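PDB 5DQV: uncharacterized protein from Bacillus subtilis, which is probably a metal-dependent nucleotide pyrophosphohydrolase of the HD-domain superfamily, an all-helical enzyme that binds a nickel ion in the crystal. Local coordinates for residues D14-R17 and T18-Q21; G92-D95 and A96-V99; Y162-F166 and H167-R171. All blocks are in the same frame, centred on the assembly; numbering follows the deposited sequence.

In the fold
All three interactions are local, each joining neighbouring turns of one helix: helix 8-24 for interaction 1, helix 93-106 for interaction 2 and helix 161-169 for interaction 3. Each is partly buried, with one flank toward other helices and one toward the surface. Interactions 1 and 2 share neighbours, since both helices pack on helices 54-63 and 79-88; their centres lie about 17 Å apart, and the two contacts do not touch. Interaction 3 sits across the centre of the chain, against helices 136-150 and 179-202. Chemistry follows place: aliphatic and indole packing in 14-21, mainly charged pairs near a helix start in 92-99, and aromatic and leucine packing with a widened turn in 162-171.

Interaction 1 of 3, residues D14-R17 and T18-Q21; sequences DQIR and TWVQ
Ile16 meets both Trp19 and Val20 one turn further along helix 8-24, in the familiar i to i+3 and i to i+4 spacing of an alpha-helix within this all-helical HD-domain protein. Its CG2 branch does the touching: chi1 of -65° sets that methyl opposite the backbone N and leaves CG1 beside it. From there CG2 reaches Val20 CG2 at 4.0 Å and Trp19 CE3, on the benzene part of the indole, at 4.1 Å. Ile16 and Val20 are buried by the fold, Ile16 resting on Leu62 and Val63 of helix 54-63 and Val20 on Ile36 of helix 33-50, while Trp19 remains partly exposed.

Thr18 lies on the exposed flank. Its backbone N donates to Asp14 O over 3.1 Å, and its OG1 lies beside that same oxygen, also at 3.1 Å. Arg17 meets the following turn through its backbone, its O accepting from Gln21 N, while its side chain runs extended from CG to NE and forms a salt bridge through NH2 with Glu58. The straightest backbone bond of the segment belongs to the buried side: Val20 N points at Ile16 O over 2.9 Å, with an N-H...O angle of 172°.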
loop_
_atom_site.group_PDB
_atom_site.type_symbol
_atom_site.label_atom_id
_atom_site.label_comp_id
_atom_site.label_asym_id
_atom_site.label_seq_id
_atom_site.Cartn_x
_atom_site.Cartn_y
_atom_site.Cartn_z
ATOM N N ASP A 14 -29.392 -9.933 6.075
ATOM C CA ASP A 14 -28.524 -10.431 7.148
ATOM C C ASP A 14 -28.107 -11.889 6.843
ATOM O O ASP A 14 -26.985 -12.304 7.133
ATOM C CB ASP A 14 -29.200 -10.348 8.523
ATOM C CG ASP A 14 -29.122 -8.962 9.155
ATOM O OD1 ASP A 14 -28.172 -8.171 8.925
ATOM O OD2 ASP A 14 -30.038 -8.661 9.918
ATOM N N GLN A 15 -29.023 -12.665 6.275
ATOM C CA GLN A 15 -28.713 -14.029 5.867
ATOM C C GLN A 15 -27.652 -14.101 4.820
ATOM O O GLN A 15 -26.680 -14.866 4.918
ATOM C CB GLN A 15 -29.977 -14.717 5.345
ATOM C CG GLN A 15 -29.799 -16.198 5.100
ATOM C CD GLN A 15 -30.557 -17.066 6.107
ATOM O OE1 GLN A 15 -31.718 -16.842 6.349
ATOM N NE2 GLN A 15 -29.898 -18.043 6.659
ATOM N N ILE A 16 -27.797 -13.237 3.822
ATOM C CA ILE A 16 -26.839 -13.186 2.714
ATOM C C ILE A 16 -25.494 -12.720 3.239
ATOM O O ILE A 16 -24.483 -13.298 2.878
ATOM C CB ILE A 16 -27.335 -12.310 1.577
ATOM C CG1 ILE A 16 -28.577 -12.944 0.965
ATOM C CG2 ILE A 16 -26.212 -12.106 0.463
ATOM C CD1 ILE A 16 -29.433 -11.976 0.107
ATOM N N ARG A 17 -25.502 -11.732 4.143
ATOM C CA ARG A 17 -24.263 -11.229 4.726
ATOM C C ARG A 17 -23.460 -12.333 5.406
ATOM O O ARG A 17 -22.241 -12.393 5.270
ATOM C CB ARG A 17 -24.522 -10.112 5.757
ATOM C CG ARG A 17 -24.694 -8.768 5.217
ATOM C CD ARG A 17 -24.996 -7.721 6.290
ATOM N NE ARG A 17 -25.311 -6.531 5.536
ATOM C CZ ARG A 17 -24.398 -5.684 5.024
ATOM N NH1 ARG A 17 -23.104 -5.822 5.276
ATOM N NH2 ARG A 17 -24.793 -4.659 4.294
ATOM N N THR A 18 -24.132 -13.175 6.188
ATOM C CA THR A 18 -23.419 -14.189 6.985
ATOM C C THR A 18 -22.864 -15.251 5.996
ATOM O O THR A 18 -21.777 -15.748 6.165
ATOM C CB THR A 18 -24.362 -14.853 7.992
ATOM O OG1 THR A 18 -24.927 -13.863 8.862
ATOM C CG2 THR A 18 -23.656 -15.974 8.819
ATOM N N TRP A 19 -23.663 -15.604 4.990
ATOM C CA TRP A 19 -23.249 -16.546 3.946
ATOM C C TRP A 19 -21.980 -16.092 3.230
ATOM O O TRP A 19 -20.998 -16.833 3.155
ATOM C CB TRP A 19 -24.400 -16.843 2.960
ATOM C CG TRP A 19 -24.020 -17.505 1.707
ATOM C CD1 TRP A 19 -23.290 -18.646 1.568
ATOM C CD2 TRP A 19 -24.334 -17.058 0.382
ATOM N NE1 TRP A 19 -23.147 -18.971 0.208
ATOM C CE2 TRP A 19 -23.766 -18.001 -0.530
ATOM C CE3 TRP A 19 -25.034 -15.946 -0.130
ATOM C CZ2 TRP A 19 -23.888 -17.871 -1.897
ATOM C CZ3 TRP A 19 -25.153 -15.828 -1.473
ATOM C CH2 TRP A 19 -24.584 -16.794 -2.360
ATOM N N VAL A 20 -22.006 -14.874 2.710
ATOM C CA VAL A 20 -20.901 -14.332 1.942
ATOM C C VAL A 20 -19.638 -14.270 2.796
ATOM O O VAL A 20 -18.547 -14.669 2.344
ATOM C CB VAL A 20 -21.254 -12.927 1.397
ATOM C CG1 VAL A 20 -20.024 -12.196 0.896
ATOM C CG2 VAL A 20 -22.362 -13.041 0.305
ATOM N N GLN A 21 -19.799 -13.782 4.031
ATOM C CA GLN A 21 -18.685 -13.755 4.968
ATOM C C GLN A 21 -18.151 -15.166 5.211
ATOM O O GLN A 21 -16.933 -15.360 5.240
ATOM C CB GLN A 21 -19.051 -13.021 6.267
ATOM C CG GLN A 21 -17.866 -12.802 7.185
ATOM C CD GLN A 21 -18.198 -11.953 8.434
ATOM O OE1 GLN A 21 -19.354 -11.621 8.682
ATOM N NE2 GLN A 21 -17.179 -11.593 9.186
#

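Interaction 2 of 3, residues G92-D95 and A96-V99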
loop_
_atom_site.group_PDB
_atom_site.type_symbol
_atom_site.label_atom_id
_atom_site.label_comp_id
_atom_site.label_asym_id
_atom_site.label_seq_id
_atom_site.Cartn_x
_atom_site.Cartn_y
_atom_site.Cartn_z
ATOM N N GLY A 92 -37.195 -14.019 -4.055
ATOM C CA GLY A 92 -38.067 -14.453 -5.170
ATOM C C GLY A 92 -37.301 -14.621 -6.486
ATOM O O GLY A 92 -36.229 -14.067 -6.661
ATOM N N LYS A 93 -37.864 -15.392 -7.404
ATOM C CA LYS A 93 -37.204 -15.716 -8.674
ATOM C C LYS A 93 -36.844 -14.462 -9.443
ATOM O O LYS A 93 -35.775 -14.380 -10.036
ATOM C CB LYS A 93 -38.123 -16.580 -9.563
ATOM C CG LYS A 93 -37.658 -16.703 -11.051
ATOM C CD LYS A 93 -38.640 -17.488 -11.941
ATOM C CE LYS A 93 -38.208 -17.431 -13.423
ATOM N NZ LYS A 93 -36.732 -17.265 -13.560
ATOM N N GLU A 94 -37.734 -13.490 -9.432
ATOM C CA GLU A 94 -37.535 -12.306 -10.259
ATOM C C GLU A 94 -36.372 -11.459 -9.739
ATOM O O GLU A 94 -35.551 -10.986 -10.532
ATOM C CB GLU A 94 -38.820 -11.474 -10.374
ATOM C CG GLU A 94 -40.027 -12.284 -10.883
ATOM C CD GLU A 94 -39.893 -12.730 -12.333
ATOM O OE1 GLU A 94 -39.074 -13.640 -12.622
ATOM O OE2 GLU A 94 -40.626 -12.176 -13.188
ATOM N N ASP A 95 -36.327 -11.277 -8.423
ATOM C CA ASP A 95 -35.252 -10.568 -7.765
ATOM C C ASP A 95 -33.940 -11.275 -7.923
ATOM O O ASP A 95 -32.904 -10.636 -8.186
ATOM C CB ASP A 95 -35.563 -10.404 -6.280
ATOM C CG ASP A 95 -36.594 -9.326 -6.041
ATOM O OD1 ASP A 95 -36.812 -8.477 -6.931
ATOM O OD2 ASP A 95 -37.169 -9.346 -4.979
ATOM N N ALA A 96 -33.978 -12.590 -7.779
ATOM C CA ALA A 96 -32.795 -13.383 -7.968
ATOM C C ALA A 96 -32.242 -13.282 -9.413
ATOM O O ALA A 96 -31.038 -13.114 -9.629
ATOM C CB ALA A 96 -33.084 -14.844 -7.545
ATOM N N ASP A 97 -33.127 -13.295 -10.402
ATOM C CA ASP A 97 -32.718 -13.123 -11.795
ATOM C C ASP A 97 -32.047 -11.737 -12.004
ATOM O O ASP A 97 -31.025 -11.631 -12.729
ATOM C CB ASP A 97 -33.957 -13.225 -12.737
ATOM C CG ASP A 97 -34.357 -14.639 -13.049
ATOM O OD1 ASP A 97 -33.631 -15.563 -12.672
ATOM O OD2 ASP A 97 -35.420 -14.842 -13.686
ATOM N N ARG A 98 -32.625 -10.682 -11.394
ATOM C CA ARG A 98 -32.102 -9.318 -11.517
ATOM C C ARG A 98 -30.683 -9.268 -10.959
ATOM O O ARG A 98 -29.806 -8.641 -11.536
ATOM C CB ARG A 98 -32.977 -8.292 -10.753
ATOM C CG ARG A 98 -34.288 -7.897 -11.408
ATOM C CD ARG A 98 -35.167 -6.995 -10.503
ATOM N NE ARG A 98 -34.687 -5.610 -10.402
ATOM C CZ ARG A 98 -35.232 -4.667 -9.625
ATOM N NH1 ARG A 98 -36.313 -4.923 -8.884
ATOM N NH2 ARG A 98 -34.713 -3.437 -9.610
ATOM N N VAL A 99 -30.487 -9.906 -9.801
ATOM C CA VAL A 99 -29.201 -9.917 -9.147
ATOM C C VAL A 99 -28.183 -10.650 -10.038
ATOM O O VAL A 99 -27.102 -10.114 -10.310
ATOM C CB VAL A 99 -29.273 -10.544 -7.765
ATOM C CG1 VAL A 99 -27.849 -10.876 -7.265
ATOM C CG2 VAL A 99 -29.995 -9.546 -6.822
#
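Lys93 and Asp97, one turn apart, form a salt bridge across the first turn of helix 93-106, whose N-cap position is held by Gly92 within the HD domain. The ammonium NZ comes to 2.8 Å from Asp97 OD2, on its syn side and 19° out of the carboxylate plane. Lys93 leaves the backbone with CG opposite its own N (chi1 167°) and bends only at its last torsion, which turns NZ back to the acid.

Other charges are looser. Glu94 OE1 stands 4.0 Å from Asp97 OD2, a like-charged approach that the nearby lysine probably eases. The Asp95 and Arg98 side chains leave the helix alongside each other. Arg98 is modelled in two conformers; in the one described, Asp95 OD1 and Arg98 NH1 remain 4.1 Å apart, beyond a salt bridge, and NH2 pairs instead with Glu122.

Backbone bonds tie the two turns together: Asp97 N donates to Lys93 O, Arg98 N to Glu94 O and Val99 N to Asp95 O. On the inner side, Ala96 and Val99 pack against helix 79-88. At the helix start, Ala96 N donates to Gly92 O over 2.9 Å, while Ala96 CB lies 3.4 Å from that oxygen.

Interaction 3 of 3, residues Y162-F166 and H167-R171; sequences YAHFF and HKLLR
The imidazole of His164 is flanked by Lys168 and Leu169 of the next turn. With CG opposite the backbone N (chi1 -176°), the ring swings forward along the helix. Lys168 runs beside it in the same direction, and its CD comes to 3.4 Å from His164 CE1. Leu169 instead crosses the ring obliquely, both CG and CD1 meeting His164 CD2 at 3.6 Å. Replacing the histidine with an alanine would probably leave the aliphatic part of Lys168 without its neighbour, freer to turn, and open a gap beside Leu169.

Leu169 CD1 also touches the Phe165 ring, 3.7 Å from CD1 of that residue, so this one methyl lies against both aromatic groups. Phe165 and Leu169 in turn pack on Ala143 of helix 136-150, where Phe165 also meets Phe144 ring to ring. Leu170 turns to another flank: its CD1 stands 4.3 Å above one face of the Phe166 ring, over the centre, and its side chain rests on Met192 and Ile196 of helix 179-202.

A wider pi-type turn interrupts the alpha-helical spacing near the end of helix 161-169. His164 O accepts from two successive amides, Lys168 N and Leu169 N, the latter in the carbonyl plane. The next carbonyl, Phe165 O, is bonded five residues on by Leu170 N at 2.8 Å, again in plane.

His167 belongs to the outer side, its CD2 lying 3.9 Å from Ala163 CB while NE2 is hydrogen-bonded to Asp158. Past it, the Arg171 side chain, extended from CG to NE, runs back along the helix toward the preceding turn, where NE donates to Phe166 O over 3.2 Å, supplemented by a weak bond from NH2, and His167 O lies above one face of the guanidinium.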
loop_
_atom_site.group_PDB
_atom_site.type_symbol
_atom_site.label_atom_id
_atom_site.label_comp_id
_atom_site.label_asym_id
_atom_site.label_seq_id
_atom_site.Cartn_x
_atom_site.Cartn_y
_atom_site.Cartn_z
ATOM N N TYR A 162 2.469 2.463 -8.852
ATOM C CA TYR A 162 2.508 3.848 -9.352
ATOM C C TYR A 162 2.005 3.858 -10.788
ATOM O O TYR A 162 1.146 4.656 -11.154
ATOM C CB TYR A 162 3.914 4.422 -9.296
ATOM C CG TYR A 162 3.972 5.931 -9.551
ATOM C CD1 TYR A 162 3.510 6.830 -8.611
ATOM C CD2 TYR A 162 4.498 6.442 -10.733
ATOM C CE1 TYR A 162 3.603 8.218 -8.797
ATOM C CE2 TYR A 162 4.545 7.817 -10.963
ATOM C CZ TYR A 162 4.121 8.708 -9.975
ATOM O OH TYR A 162 4.169 10.084 -10.211
ATOM N N ALA A 163 2.492 2.923 -11.590
ATOM C CA ALA A 163 2.021 2.814 -12.967
ATOM C C ALA A 163 0.515 2.565 -13.020
ATOM O O ALA A 163 -0.197 3.095 -13.909
ATOM C CB ALA A 163 2.806 1.700 -13.738
ATOM N N HIS A 164 0.024 1.763 -12.070
ATOM C CA HIS A 164 -1.380 1.402 -12.036
ATOM C C HIS A 164 -2.289 2.618 -11.754
ATOM O O HIS A 164 -3.396 2.660 -12.252
ATOM C CB HIS A 164 -1.594 0.297 -11.010
ATOM C CG HIS A 164 -2.990 -0.225 -10.936
ATOM N ND1 HIS A 164 -3.581 -0.928 -11.967
ATOM C CD2 HIS A 164 -3.872 -0.253 -9.909
ATOM C CE1 HIS A 164 -4.795 -1.307 -11.599
ATOM N NE2 HIS A 164 -4.996 -0.910 -10.356
ATOM N N PHE A 165 -1.837 3.578 -10.947
ATOM C CA PHE A 165 -2.532 4.837 -10.766
ATOM C C PHE A 165 -2.776 5.535 -12.104
ATOM O O PHE A 165 -3.908 5.941 -12.380
ATOM C CB PHE A 165 -1.774 5.807 -9.853
ATOM C CG PHE A 165 -1.731 5.375 -8.386
ATOM C CD1 PHE A 165 -2.872 5.210 -7.676
ATOM C CD2 PHE A 165 -0.539 5.097 -7.754
ATOM C CE1 PHE A 165 -2.819 4.754 -6.312
ATOM C CE2 PHE A 165 -0.493 4.645 -6.416
ATOM C CZ PHE A 165 -1.614 4.484 -5.716
ATOM N N PHE A 166 -1.722 5.695 -12.900
ATOM C CA PHE A 166 -1.825 6.413 -14.188
ATOM C C PHE A 166 -2.622 5.677 -15.230
ATOM O O PHE A 166 -3.412 6.260 -15.974
ATOM C CB PHE A 166 -0.429 6.800 -14.718
ATOM C CG PHE A 166 0.176 7.911 -13.919
ATOM C CD1 PHE A 166 0.786 7.648 -12.716
ATOM C CD2 PHE A 166 0.032 9.249 -14.323
ATOM C CE1 PHE A 166 1.284 8.700 -11.917
ATOM C CE2 PHE A 166 0.568 10.280 -13.562
ATOM C CZ PHE A 166 1.178 10.008 -12.352
ATOM N N HIS A 167 -2.429 4.376 -15.280
ATOM C CA HIS A 167 -3.036 3.573 -16.319
ATOM C C HIS A 167 -4.497 3.266 -16.031
ATOM O O HIS A 167 -5.270 3.147 -16.964
ATOM C CB HIS A 167 -2.239 2.298 -16.519
ATOM C CG HIS A 167 -0.892 2.531 -17.125
ATOM N ND1 HIS A 167 -0.721 3.224 -18.310
ATOM C CD2 HIS A 167 0.342 2.133 -16.738
ATOM C CE1 HIS A 167 0.565 3.262 -18.609
ATOM N NE2 HIS A 167 1.231 2.603 -17.675
ATOM N N LYS A 168 -4.877 3.124 -14.761
ATOM C CA LYS A 168 -6.252 2.692 -14.437
ATOM C C LYS A 168 -6.970 3.539 -13.372
ATOM O O LYS A 168 -8.075 4.031 -13.610
ATOM C CB LYS A 168 -6.247 1.228 -14.004
ATOM C CG LYS A 168 -7.645 0.607 -13.956
ATOM C CD LYS A 168 -7.815 -0.503 -12.895
ATOM C CE LYS A 168 -9.268 -1.060 -12.867
ATOM N NZ LYS A 168 -9.881 -1.140 -11.481
ATOM N N LEU A 169 -6.366 3.709 -12.200
ATOM C CA LEU A 169 -7.141 4.216 -11.057
ATOM C C LEU A 169 -7.544 5.680 -11.256
ATOM O O LEU A 169 -8.706 6.070 -10.974
ATOM C CB LEU A 169 -6.351 4.038 -9.766
ATOM C CG LEU A 169 -6.032 2.581 -9.448
ATOM C CD1 LEU A 169 -5.338 2.546 -8.127
ATOM C CD2 LEU A 169 -7.302 1.731 -9.398
ATOM N N LEU A 170 -6.623 6.476 -11.849
ATOM C CA LEU A 170 -6.899 7.905 -12.148
ATOM C C LEU A 170 -7.917 8.118 -13.256
ATOM O O LEU A 170 -8.335 9.232 -13.503
ATOM C CB LEU A 170 -5.575 8.707 -12.398
ATOM C CG LEU A 170 -4.700 8.841 -11.148
ATOM C CD1 LEU A 170 -3.266 9.458 -11.439
ATOM C CD2 LEU A 170 -5.447 9.639 -10.040
ATOM N N ARG A 171 -8.315 7.055 -13.957
ATOM C CA ARG A 171 -9.329 7.156 -14.985
ATOM C C ARG A 171 -10.712 6.763 -14.542
ATOM O O ARG A 171 -11.694 7.027 -15.258
ATOM C CB ARG A 171 -8.969 6.280 -16.170
ATOM C CG ARG A 171 -7.665 6.680 -16.734
ATOM C CD ARG A 171 -7.209 5.729 -17.809
ATOM N NE ARG A 171 -5.798 5.987 -18.043
ATOM C CZ ARG A 171 -5.179 5.801 -19.199
ATOM N NH1 ARG A 171 -5.841 5.321 -20.246
ATOM N NH2 ARG A 171 -3.892 6.094 -19.297
#